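Long-range contact in 5-formaminoimidazole-4-carboxamide-1-(beta)-D-ribofuranosyl 5'-monophosphate synthetase (Methanocaldococcus jannaschii, PDB 2R7L), which catalyses the ATP- and formate-dependent formylation of the purine precursor AICAR to FAICAR without folates: residues Lys142-Lys156 with Ile193-Thr205. Numbering follows the deposited sequence.
With ATP (adenosine-5'-triphosphate), chain E.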
loop_
_atom_site.group_PDB
_atom_site.type_symbol
_atom_site.label_atom_id
_atom_site.label_comp_id
_atom_site.label_asym_id
_atom_site.label_seq_id
_atom_site.Cartn_x
_atom_site.Cartn_y
_atom_site.Cartn_z
ATOM N N LYS A 142 0.976 -23.252 -44.025
ATOM C CA LYS A 142 -0.127 -22.777 -44.855
ATOM C C LYS A 142 -0.422 -23.791 -45.957
ATOM O O LYS A 142 0.479 -24.490 -46.421
ATOM C CB LYS A 142 0.195 -21.410 -45.462
ATOM C CG LYS A 142 0.617 -20.351 -44.449
ATOM C CD LYS A 142 -0.439 -20.140 -43.365
ATOM C CE LYS A 142 -0.031 -19.043 -42.384
ATOM N NZ LYS A 142 1.257 -19.347 -41.692
ATOM N N TYR A 143 -1.690 -23.876 -46.357
ATOM C CA TYR A 143 -2.106 -24.764 -47.448
ATOM C C TYR A 143 -2.772 -23.983 -48.572
ATOM O O TYR A 143 -3.797 -23.326 -48.364
ATOM C CB TYR A 143 -3.038 -25.866 -46.937
ATOM C CG TYR A 143 -2.342 -26.834 -46.012
ATOM C CD1 TYR A 143 -1.808 -28.021 -46.492
ATOM C CD2 TYR A 143 -2.205 -26.550 -44.657
ATOM C CE1 TYR A 143 -1.161 -28.904 -45.647
ATOM C CE2 TYR A 143 -1.563 -27.421 -43.808
ATOM C CZ TYR A 143 -1.041 -28.597 -44.303
ATOM O OH TYR A 143 -0.400 -29.463 -43.445
ATOM N N GLU A 144 -2.190 -24.074 -49.765
ATOM C CA GLU A 144 -2.645 -23.280 -50.911
ATOM C C GLU A 144 -4.066 -23.622 -51.355
ATOM O O GLU A 144 -4.833 -22.733 -51.729
ATOM C CB GLU A 144 -1.668 -23.405 -52.085
ATOM C CG GLU A 144 -0.203 -23.174 -51.717
ATOM C CD GLU A 144 0.039 -21.831 -51.040
ATOM O OE1 GLU A 144 0.776 -21.797 -50.028
ATOM O OE2 GLU A 144 -0.509 -20.812 -51.516
ATOM N N SER A 145 -4.423 -24.904 -51.304
ATOM C CA SER A 145 -5.771 -25.328 -51.689
ATOM C C SER A 145 -6.231 -26.567 -50.931
ATOM O O SER A 145 -5.414 -27.302 -50.381
ATOM C CB SER A 145 -5.848 -25.572 -53.201
ATOM O OG SER A 145 -4.869 -26.508 -53.617
ATOM N N PRO A 146 -7.554 -26.795 -50.890
ATOM C CA PRO A 146 -8.141 -27.977 -50.268
ATOM C C PRO A 146 -7.486 -29.291 -50.706
ATOM O O PRO A 146 -7.521 -30.272 -49.965
ATOM C CB PRO A 146 -9.594 -27.929 -50.734
ATOM C CG PRO A 146 -9.866 -26.488 -50.966
ATOM C CD PRO A 146 -8.577 -25.881 -51.429
ATOM N N GLU A 147 -6.878 -29.306 -51.888
ATOM C CA GLU A 147 -6.232 -30.517 -52.401
ATOM C C GLU A 147 -4.883 -30.812 -51.741
ATOM O O GLU A 147 -4.341 -31.908 -51.885
ATOM C CB GLU A 147 -6.088 -30.458 -53.931
ATOM C CG GLU A 147 -7.366 -30.816 -54.696
ATOM C CD GLU A 147 -8.503 -29.831 -54.445
ATOM O OE1 GLU A 147 -8.232 -28.615 -54.356
ATOM O OE2 GLU A 147 -9.671 -30.270 -54.340
ATOM N N ASP A 148 -4.346 -29.841 -51.007
ATOM C CA ASP A 148 -3.038 -30.003 -50.383
ATOM C C ASP A 148 -3.118 -30.563 -48.957
ATOM O O ASP A 148 -2.088 -30.854 -48.342
ATOM C CB ASP A 148 -2.274 -28.678 -50.400
ATOM C CG ASP A 148 -1.822 -28.281 -51.795
ATOM O OD1 ASP A 148 -1.071 -29.063 -52.423
ATOM O OD2 ASP A 148 -2.209 -27.185 -52.261
ATOM N N ILE A 149 -4.339 -30.724 -48.449
ATOM C CA ILE A 149 -4.563 -31.201 -47.085
ATOM C C ILE A 149 -3.989 -32.601 -46.900
ATOM O O ILE A 149 -4.381 -33.535 -47.598
ATOM C CB ILE A 149 -6.067 -31.254 -46.731
ATOM C CG1 ILE A 149 -6.660 -29.862 -46.526
ATOM C CG2 ILE A 149 -6.272 -32.038 -45.451
ATOM C CD1 ILE A 149 -6.100 -28.797 -47.407
ATOM N N ASP A 150 -3.060 -32.744 -45.963
ATOM C CA ASP A 150 -2.452 -34.038 -45.670
ATOM C C ASP A 150 -2.469 -34.296 -44.167
ATOM O O ASP A 150 -1.838 -35.228 -43.672
ATOM C CB ASP A 150 -1.016 -34.078 -46.192
ATOM C CG ASP A 150 -0.127 -33.028 -45.543
ATOM O OD1 ASP A 150 -0.626 -32.261 -44.693
ATOM O OD2 ASP A 150 1.073 -32.967 -45.881
ATOM N N GLY A 151 -3.185 -33.448 -43.442
ATOM C CA GLY A 151 -3.302 -33.583 -41.997
ATOM C C GLY A 151 -4.535 -32.844 -41.530
ATOM O O GLY A 151 -5.391 -32.487 -42.335
ATOM N N THR A 152 -4.633 -32.612 -40.228
ATOM C CA THR A 152 -5.752 -31.854 -39.702
ATOM C C THR A 152 -5.480 -30.370 -39.930
ATOM O O THR A 152 -4.367 -29.885 -39.713
ATOM C CB THR A 152 -6.005 -32.161 -38.213
ATOM O OG1 THR A 152 -6.138 -33.576 -38.046
ATOM C CG2 THR A 152 -7.284 -31.492 -37.729
ATOM N N VAL A 153 -6.490 -29.658 -40.409
ATOM C CA VAL A 153 -6.330 -28.247 -40.690
ATOM C C VAL A 153 -7.487 -27.467 -40.101
ATOM O O VAL A 153 -8.557 -28.027 -39.841
ATOM C CB VAL A 153 -6.246 -27.958 -42.215
ATOM C CG1 VAL A 153 -4.981 -28.554 -42.811
ATOM C CG2 VAL A 153 -7.478 -28.472 -42.934
ATOM N N ILE A 154 -7.265 -26.174 -39.879
ATOM C CA ILE A 154 -8.356 -25.274 -39.543
ATOM C C ILE A 154 -8.551 -24.333 -40.723
ATOM O O ILE A 154 -7.584 -23.925 -41.371
ATOM C CB ILE A 154 -8.090 -24.490 -38.222
ATOM C CG1 ILE A 154 -9.296 -23.620 -37.846
ATOM C CG2 ILE A 154 -6.830 -23.660 -38.337
ATOM C CD1 ILE A 154 -9.275 -23.121 -36.403
ATOM N N VAL A 155 -9.802 -24.014 -41.023
ATOM C CA VAL A 155 -10.094 -23.174 -42.174
ATOM C C VAL A 155 -10.795 -21.894 -41.745
ATOM O O VAL A 155 -11.865 -21.936 -41.134
ATOM C CB VAL A 155 -10.941 -23.918 -43.237
ATOM C CG1 VAL A 155 -11.008 -23.100 -44.511
ATOM C CG2 VAL A 155 -10.343 -25.292 -43.527
ATOM N N LYS A 156 -10.178 -20.764 -42.083
ATOM C CA LYS A 156 -10.642 -19.448 -41.654
ATOM C C LYS A 156 -11.154 -18.608 -42.827
ATOM O O LYS A 156 -10.733 -18.795 -43.969
ATOM C CB LYS A 156 -9.505 -18.709 -40.944
ATOM C CG LYS A 156 -8.916 -19.468 -39.770
ATOM C CD LYS A 156 -7.672 -18.781 -39.236
ATOM C CE LYS A 156 -7.207 -19.432 -37.942
ATOM N NZ LYS A 156 -5.863 -18.950 -37.496
ATOM N N ILE A 193 -15.730 -19.034 -49.139
ATOM C CA ILE A 193 -15.050 -20.312 -49.365
ATOM C C ILE A 193 -14.098 -20.274 -50.559
ATOM O O ILE A 193 -13.212 -21.124 -50.685
ATOM C CB ILE A 193 -16.046 -21.501 -49.490
ATOM C CG1 ILE A 193 -15.590 -22.478 -50.581
ATOM C CG2 ILE A 193 -17.452 -21.005 -49.771
ATOM C CD1 ILE A 193 -16.514 -23.667 -50.784
ATOM N N ALA A 194 -14.274 -19.279 -51.423
ATOM C CA ALA A 194 -13.370 -19.083 -52.550
ATOM C C ALA A 194 -12.018 -18.567 -52.063
ATOM O O ALA A 194 -10.975 -18.911 -52.619
ATOM C CB ALA A 194 -13.976 -18.121 -53.560
ATOM N N ASN A 195 -12.050 -17.746 -51.017
ATOM C CA ASN A 195 -10.837 -17.154 -50.462
ATOM C C ASN A 195 -10.475 -17.743 -49.099
ATOM O O ASN A 195 -9.833 -17.087 -48.273
ATOM C CB ASN A 195 -10.999 -15.639 -50.347
ATOM C CG ASN A 195 -11.561 -15.011 -51.612
ATOM O OD1 ASN A 195 -11.313 -15.487 -52.722
ATOM N ND2 ASN A 195 -12.324 -13.935 -51.448
ATOM N N ALA A 196 -10.892 -18.985 -48.875
ATOM C CA ALA A 196 -10.640 -19.672 -47.616
ATOM C C ALA A 196 -9.151 -19.728 -47.301
ATOM O O ALA A 196 -8.328 -19.969 -48.186
ATOM C CB ALA A 196 -11.216 -21.075 -47.663
ATOM N N HIS A 197 -8.811 -19.495 -46.038
ATOM C CA HIS A 197 -7.440 -19.656 -45.580
ATOM C C HIS A 197 -7.310 -20.961 -44.797
ATOM O O HIS A 197 -7.962 -21.153 -43.771
ATOM C CB HIS A 197 -7.000 -18.463 -44.727
ATOM C CG HIS A 197 -5.617 -18.600 -44.167
ATOM N ND1 HIS A 197 -4.484 -18.323 -44.903
ATOM C CD2 HIS A 197 -5.183 -18.988 -42.944
ATOM C CE1 HIS A 197 -3.414 -18.532 -44.157
ATOM N NE2 HIS A 197 -3.810 -18.936 -42.963
ATOM N N ILE A 198 -6.459 -21.851 -45.293
ATOM C CA ILE A 198 -6.301 -23.180 -44.723
ATOM C C ILE A 198 -4.932 -23.295 -44.093
ATOM O O ILE A 198 -3.922 -23.076 -44.766
ATOM C CB ILE A 198 -6.418 -24.272 -45.819
ATOM C CG1 ILE A 198 -7.684 -24.063 -46.657
ATOM C CG2 ILE A 198 -6.371 -25.673 -45.207
ATOM C CD1 ILE A 198 -7.770 -24.957 -47.882
ATOM N N GLU A 199 -4.886 -23.638 -42.807
ATOM C CA GLU A 199 -3.597 -23.844 -42.150
ATOM C C GLU A 199 -3.599 -25.031 -41.204
ATOM O O GLU A 199 -4.643 -25.487 -40.739
ATOM C CB GLU A 199 -3.137 -22.578 -41.402
ATOM C CG GLU A 199 -4.108 -22.092 -40.325
ATOM C CD GLU A 199 -3.556 -20.927 -39.508
ATOM O OE1 GLU A 199 -2.754 -20.135 -40.049
ATOM O OE2 GLU A 199 -3.928 -20.801 -38.321
ATOM N N GLU A 200 -2.400 -25.516 -40.922
ATOM C CA GLU A 200 -2.200 -26.592 -39.978
ATOM C C GLU A 200 -2.948 -26.343 -38.668
ATOM O O GLU A 200 -2.807 -25.289 -38.053
ATOM C CB GLU A 200 -0.706 -26.730 -39.702
ATOM C CG GLU A 200 -0.364 -27.667 -38.571
ATOM C CD GLU A 200 1.110 -27.661 -38.259
ATOM O OE1 GLU A 200 1.823 -26.761 -38.760
ATOM O OE2 GLU A 200 1.557 -28.562 -37.522
ATOM N N TYR A 201 -3.757 -27.308 -38.249
ATOM C CA TYR A 201 -4.357 -27.245 -36.929
ATOM C C TYR A 201 -3.257 -27.592 -35.932
ATOM O O TYR A 201 -2.749 -28.717 -35.934
ATOM C CB TYR A 201 -5.530 -28.225 -36.804
ATOM C CG TYR A 201 -6.353 -27.993 -35.558
ATOM C CD1 TYR A 201 -7.543 -27.281 -35.616
ATOM C CD2 TYR A 201 -5.927 -28.464 -34.318
ATOM C CE1 TYR A 201 -8.301 -27.053 -34.479
ATOM C CE2 TYR A 201 -6.678 -28.244 -33.168
ATOM C CZ TYR A 201 -7.861 -27.532 -33.258
ATOM O OH TYR A 201 -8.617 -27.303 -32.132
ATOM N N VAL A 202 -2.854 -26.620 -35.111
ATOM C CA VAL A 202 -1.827 -26.880 -34.103
ATOM C C VAL A 202 -2.493 -27.376 -32.831
ATOM O O VAL A 202 -3.430 -26.757 -32.332
ATOM C CB VAL A 202 -0.969 -25.631 -33.803
ATOM C CG1 VAL A 202 -0.011 -25.910 -32.644
ATOM C CG2 VAL A 202 -0.189 -25.198 -35.059
ATOM N N VAL A 203 -2.024 -28.504 -32.315
ATOM C CA VAL A 203 -2.650 -29.089 -31.139
ATOM C C VAL A 203 -1.822 -28.800 -29.892
ATOM O O VAL A 203 -0.804 -29.436 -29.637
ATOM C CB VAL A 203 -2.885 -30.606 -31.308
ATOM C CG1 VAL A 203 -3.710 -31.146 -30.151
ATOM C CG2 VAL A 203 -3.579 -30.888 -32.640
ATOM N N GLY A 204 -2.262 -27.822 -29.115
ATOM C CA GLY A 204 -1.528 -27.458 -27.917
ATOM C C GLY A 204 -2.269 -26.536 -26.975
ATOM O O GLY A 204 -3.494 -26.390 -27.042
ATOM N N THR A 205 -1.505 -25.920 -26.085
ATOM C CA THR A 205 -2.052 -25.038 -25.072
ATOM C C THR A 205 -1.936 -23.579 -25.517
ATOM O O THR A 205 -0.885 -23.151 -25.986
ATOM C CB THR A 205 -1.336 -25.263 -23.734
ATOM O OG1 THR A 205 0.058 -25.499 -23.968
ATOM C CG2 THR A 205 -1.903 -26.470 -23.031
HETATM P PG ATP E . -9.641 -13.032 -31.890
HETATM O O1G ATP E . -9.420 -11.543 -32.029
HETATM O O2G ATP E . -8.575 -13.749 -31.085
HETATM O O3G ATP E . -11.054 -13.399 -31.503
HETATM P PB ATP E . -8.069 -13.707 -34.171
HETATM O O1B ATP E . -7.010 -12.989 -33.371
HETATM O O2B ATP E . -8.279 -13.304 -35.614
HETATM O O3B ATP E . -9.492 -13.594 -33.406
HETATM P PA ATP E . -8.166 -16.408 -35.160
HETATM O O1A ATP E . -7.014 -16.696 -36.088
HETATM O O2A ATP E . -9.539 -16.070 -35.674
HETATM O O3A ATP E . -7.688 -15.276 -34.101
HETATM O "O5'" ATP E . -8.311 -17.681 -34.199
HETATM C "C5'" ATP E . -9.517 -17.879 -33.480
HETATM C "C4'" ATP E . -9.360 -19.143 -32.651
HETATM O "O4'" ATP E . -9.258 -20.289 -33.503
HETATM C "C3'" ATP E . -8.089 -19.145 -31.820
HETATM O "O3'" ATP E . -8.272 -18.496 -30.558
HETATM C "C2'" ATP E . -7.791 -20.624 -31.671
HETATM O "O2'" ATP E . -8.517 -21.169 -30.570
HETATM C "C1'" ATP E . -8.329 -21.233 -32.960
HETATM N N9 ATP E . -7.202 -21.362 -33.901
HETATM C C8 ATP E . -6.782 -20.392 -34.737
HETATM N N7 ATP E . -5.717 -20.809 -35.464
HETATM C C5 ATP E . -5.453 -22.080 -35.105
HETATM C C6 ATP E . -4.467 -23.110 -35.498
HETATM N N6 ATP E . -3.524 -22.861 -36.440
HETATM N N1 ATP E . -4.531 -24.299 -34.868
HETATM C C2 ATP E . -5.461 -24.558 -33.922
HETATM N N3 ATP E . -6.390 -23.673 -33.526
HETATM C C4 ATP E . -6.427 -22.435 -34.062
#
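Ile198 is the main bump of this contact: its CG2 methyl enters a hollow bounded by Tyr143 CB, Val153 CB and Ile149 CD1, each 3.8 Å from it. With CG1 anti to the carbonyl carbon (chi1 -51°), the other branch runs past Val155 and brings CD1 to the Pro146 ring, 3.8 Å from its CD. The opposite sheet face receives adenine. There Ile154 CD1 approaches ATP N9 at 3.7 Å, while the Tyr201 ring lays one face over ATP C2, which stands 3.6 Å above its plane. Lys156, extended beyond CG, carries NZ to Glu199 OE2 (2.8 Å), a salt bridge made from above the carboxylate plane, and bonds ATP N7 and O1A as well. The same OE2 accepts a hydrogen bond from ATP N6 at 2.8 Å, and N6 also donates to Glu200 O; an alanine here in place of Glu199 would probably cost Lys156 NZ its carboxylate partner and N6 one of these two acceptors. Strands 153-156 and 197-200 run antiparallel (154°), with Ile154 N to Glu199 O at 2.8 Å. In this ATP-grasp sheet, 197-200 lies between 142-143 and 153-156, strand 167-169 continues beyond 153-156, and helix 172-184 packs against Pro146.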